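ABC-type transport system, molybdenum-specific extracellular solute-binding protein (Clostridium difficile, PDB 4KD5) probably binds molybdate or tungstate outside the cell and delivers it to an ABC-type membrane transporter. Local coordinates at residues K148-V153 and G165-S170. Numbering follows the deposited sequence.
Sequences KDVKEV and GFVYFS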
ATOM      1  N   LYS A 148     -25.804 -32.661 -17.765  1.00 58.96           N
ATOM      2  CA  LYS A 148     -24.930 -32.756 -16.595  1.00 60.35           C
ATOM      3  C   LYS A 148     -24.114 -31.484 -16.389  1.00 53.87           C
ATOM      4  O   LYS A 148     -23.671 -31.200 -15.275  1.00 59.18           O
ATOM      5  CB  LYS A 148     -23.983 -33.951 -16.729  1.00 66.64           C
ATOM      6  CG  LYS A 148     -23.061 -33.883 -17.944  1.00 68.58           C
ATOM      7  CD  LYS A 148     -22.139 -35.096 -18.015  1.00 73.98           C
ATOM      8  CE  LYS A 148     -21.191 -35.002 -19.212  1.00 73.96           C
ATOM      9  NZ  LYS A 148     -20.214 -36.132 -19.256  1.00 78.00           N
ATOM     10  N   ASP A 149     -23.909 -30.734 -17.471  1.00 40.76           N
ATOM     11  CA  ASP A 149     -23.244 -29.433 -17.413  1.00 55.92           C
ATOM     12  C   ASP A 149     -23.469 -28.612 -18.683  1.00 55.83           C
ATOM     13  O   ASP A 149     -24.024 -29.116 -19.664  1.00 55.59           O
ATOM     14  CB  ASP A 149     -21.744 -29.582 -17.111  1.00 57.82           C
ATOM     15  CG  ASP A 149     -21.060 -30.630 -17.975  1.00 57.07           C
ATOM     16  OD1 ASP A 149     -21.398 -30.754 -19.168  1.00 52.08           O
ATOM     17  OD2 ASP A 149     -20.166 -31.326 -17.451  1.00 61.53           O
ATOM     18  N   VAL A 150     -23.036 -27.352 -18.661  1.00 52.94           N
ATOM     19  CA  VAL A 150     -23.253 -26.450 -19.794  1.00 51.99           C
ATOM     20  C   VAL A 150     -22.536 -26.900 -21.058  1.00 49.32           C
ATOM     21  O   VAL A 150     -22.924 -26.534 -22.168  1.00 53.15           O
ATOM     22  CB  VAL A 150     -22.825 -25.007 -19.469  1.00 53.39           C
ATOM     23  CG1 VAL A 150     -23.786 -24.377 -18.495  1.00 34.73           C
ATOM     24  CG2 VAL A 150     -21.417 -24.992 -18.897  1.00 37.90           C
ATOM     25  N   LYS A 151     -21.484 -27.690 -20.881  1.00 50.64           N
ATOM     26  CA  LYS A 151     -20.723 -28.213 -22.006  1.00 57.05           C
ATOM     27  C   LYS A 151     -21.555 -29.244 -22.763  1.00 58.59           C
ATOM     28  O   LYS A 151     -21.452 -29.373 -23.985  1.00 60.26           O
ATOM     29  CB  LYS A 151     -19.412 -28.825 -21.507  1.00 65.03           C
ATOM     30  CG  LYS A 151     -18.322 -28.959 -22.560  1.00 71.06           C
ATOM     31  CD  LYS A 151     -17.001 -29.356 -21.913  1.00 80.84           C
ATOM     32  CE  LYS A 151     -15.848 -29.301 -22.902  1.00 88.66           C
ATOM     33  NZ  LYS A 151     -14.537 -29.545 -22.233  1.00 92.10           N
ATOM     34  N   GLU A 152     -22.394 -29.973 -22.033  1.00 55.05           N
ATOM     35  CA  GLU A 152     -23.313 -30.917 -22.661  1.00 59.02           C
ATOM     36  C   GLU A 152     -24.500 -30.186 -23.297  1.00 55.59           C
ATOM     37  O   GLU A 152     -25.002 -30.602 -24.345  1.00 48.12           O
ATOM     38  CB  GLU A 152     -23.788 -31.975 -21.654  1.00 58.72           C
ATOM     39  CG  GLU A 152     -24.612 -33.092 -22.282  1.00 59.29           C
ATOM     40  CD  GLU A 152     -24.800 -34.292 -21.365  1.00 69.28           C
ATOM     41  OE1 GLU A 152     -25.295 -34.118 -20.231  1.00 69.18           O
ATOM     42  OE2 GLU A 152     -24.455 -35.416 -21.787  1.00 75.93           O
ATOM     43  N   VAL A 153     -24.937 -29.094 -22.669  1.00 52.61           N
ATOM     44  CA  VAL A 153     -26.019 -28.275 -23.214  1.00 45.69           C
ATOM     45  C   VAL A 153     -25.634 -27.744 -24.590  1.00 50.04           C
ATOM     46  O   VAL A 153     -26.390 -27.878 -25.550  1.00 50.93           O
ATOM     47  CB  VAL A 153     -26.375 -27.101 -22.282  1.00 40.16           C
ATOM     48  CG1 VAL A 153     -27.430 -26.219 -22.913  1.00 34.39           C
ATOM     49  CG2 VAL A 153     -26.876 -27.614 -20.948  1.00 37.80           C
ATOM     50  N   GLY A 165     -31.247 -23.852 -25.946  1.00 48.71           N
ATOM     51  CA  GLY A 165     -30.614 -24.150 -24.673  1.00 42.48           C
ATOM     52  C   GLY A 165     -30.461 -22.937 -23.774  1.00 47.75           C
ATOM     53  O   GLY A 165     -30.545 -21.795 -24.232  1.00 56.87           O
ATOM     54  N   PHE A 166     -30.249 -23.189 -22.485  1.00 44.75           N
ATOM     55  CA  PHE A 166     -29.978 -22.120 -21.528  1.00 49.38           C
ATOM     56  C   PHE A 166     -28.563 -22.255 -20.986  1.00 49.89           C
ATOM     57  O   PHE A 166     -28.157 -23.326 -20.531  1.00 51.42           O
ATOM     58  CB  PHE A 166     -30.998 -22.129 -20.387  1.00 49.72           C
ATOM     59  CG  PHE A 166     -32.294 -21.457 -20.733  1.00 57.73           C
ATOM     60  CD1 PHE A 166     -32.427 -20.084 -20.607  1.00 62.45           C
ATOM     61  CD2 PHE A 166     -33.377 -22.193 -21.192  1.00 56.50           C
ATOM     62  CE1 PHE A 166     -33.618 -19.454 -20.927  1.00 64.65           C
ATOM     63  CE2 PHE A 166     -34.571 -21.568 -21.514  1.00 55.04           C
ATOM     64  CZ  PHE A 166     -34.691 -20.197 -21.381  1.00 56.90           C
ATOM     65  N   VAL A 167     -27.813 -21.160 -21.038  1.00 48.93           N
ATOM     66  CA  VAL A 167     -26.382 -21.215 -20.786  1.00 44.85           C
ATOM     67  C   VAL A 167     -25.873 -19.828 -20.376  1.00 42.12           C
ATOM     68  O   VAL A 167     -26.557 -18.836 -20.606  1.00 49.49           O
ATOM     69  CB  VAL A 167     -25.667 -21.755 -22.048  1.00 59.21           C
ATOM     70  CG1 VAL A 167     -24.966 -20.642 -22.797  1.00 66.37           C
ATOM     71  CG2 VAL A 167     -24.701 -22.860 -21.695  1.00 66.64           C
ATOM     72  N   TYR A 168     -24.705 -19.756 -19.739  1.00 42.12           N
ATOM     73  CA  TYR A 168     -24.101 -18.455 -19.435  1.00 45.38           C
ATOM     74  C   TYR A 168     -23.524 -17.842 -20.709  1.00 45.38           C
ATOM     75  O   TYR A 168     -23.101 -18.568 -21.604  1.00 53.24           O
ATOM     76  CB  TYR A 168     -22.996 -18.586 -18.384  1.00 47.88           C
ATOM     77  CG  TYR A 168     -23.481 -18.893 -16.988  1.00 51.71           C
ATOM     78  CD1 TYR A 168     -24.804 -18.689 -16.628  1.00 51.45           C
ATOM     79  CD2 TYR A 168     -22.610 -19.378 -16.027  1.00 52.03           C
ATOM     80  CE1 TYR A 168     -25.244 -18.967 -15.350  1.00 46.95           C
ATOM     81  CE2 TYR A 168     -23.041 -19.657 -14.751  1.00 55.73           C
ATOM     82  CZ  TYR A 168     -24.359 -19.450 -14.420  1.00 51.77           C
ATOM     83  OH  TYR A 168     -24.794 -19.724 -13.150  1.00 56.53           O
ATOM     84  N   PHE A 169     -23.490 -16.516 -20.795  1.00 44.66           N
ATOM     85  CA  PHE A 169     -22.928 -15.879 -21.980  1.00 47.15           C
ATOM     86  C   PHE A 169     -21.452 -16.225 -22.140  1.00 48.48           C
ATOM     87  O   PHE A 169     -20.960 -16.379 -23.254  1.00 52.24           O
ATOM     88  CB  PHE A 169     -23.110 -14.368 -21.926  1.00 45.70           C
ATOM     89  CG  PHE A 169     -22.811 -13.684 -23.225  1.00 46.17           C
ATOM     90  CD1 PHE A 169     -23.557 -13.973 -24.360  1.00 43.15           C
ATOM     91  CD2 PHE A 169     -21.792 -12.752 -23.317  1.00 42.82           C
ATOM     92  CE1 PHE A 169     -23.286 -13.346 -25.561  1.00 53.22           C
ATOM     93  CE2 PHE A 169     -21.517 -12.119 -24.518  1.00 46.25           C
ATOM     94  CZ  PHE A 169     -22.265 -12.417 -25.642  1.00 46.92           C
ATOM     95  N   SER A 170     -20.752 -16.355 -21.016  1.00 45.38           N
ATOM     96  CA  SER A 170     -19.324 -16.663 -21.033  1.00 44.24           C
ATOM     97  C   SER A 170     -19.032 -18.056 -21.587  1.00 52.83           C
ATOM     98  O   SER A 170     -17.906 -18.338 -22.007  1.00 60.53           O
ATOM     99  CB  SER A 170     -18.713 -16.505 -19.641  1.00 42.88           C
ATOM    100  OG  SER A 170     -19.354 -17.322 -18.690  1.00 41.44           O
TER
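V150 and V167 meet at about a right angle, and a single methyl of the strand residue does the touching. CG2 of V167 comes to 3.6 Å from CB of V150 and lies almost as near to V150 CG1, 3.7 Å away, so it rests against the stem and the CG1 branch, not CG2. The CG1 branch of V150 stands anti to its own carbonyl carbon, which turns it toward the strand; its chi1 is -71°. One turn further along helix 150-159, V153 lays CG1 against the strand backbone, with V167 CG2 further off, at 4.5 Å: the methyl is 3.8 Å from F166 O and 4.2 Å from G165 CA. Because G165 has no side chain, V153 can lie this close over the chain. F166 points to the far face of the strand, where its side chain touches A127 of helix 122-133. This is a beta-alpha-beta crossover in one lobe of a periplasmic-binding-protein fold: helix 150-159 joins strands 144-147 and 164-168, both parallel to strand 113-116, and V153 touches A114 of that strand as the helix passes it; strand 82-94 pairs antiparallel with 164-168. D149 caps the start of the helix, its OD1 accepting from E152 N at 3.1 Å, while E152 OE1 reaches back to K148 N at 2.9 Å in a nearly straight bond (172°). V150, in this first turn, and Y168, at the strand's end, are both predicted to bind molybdate, as is A123, whose side chain touches V150.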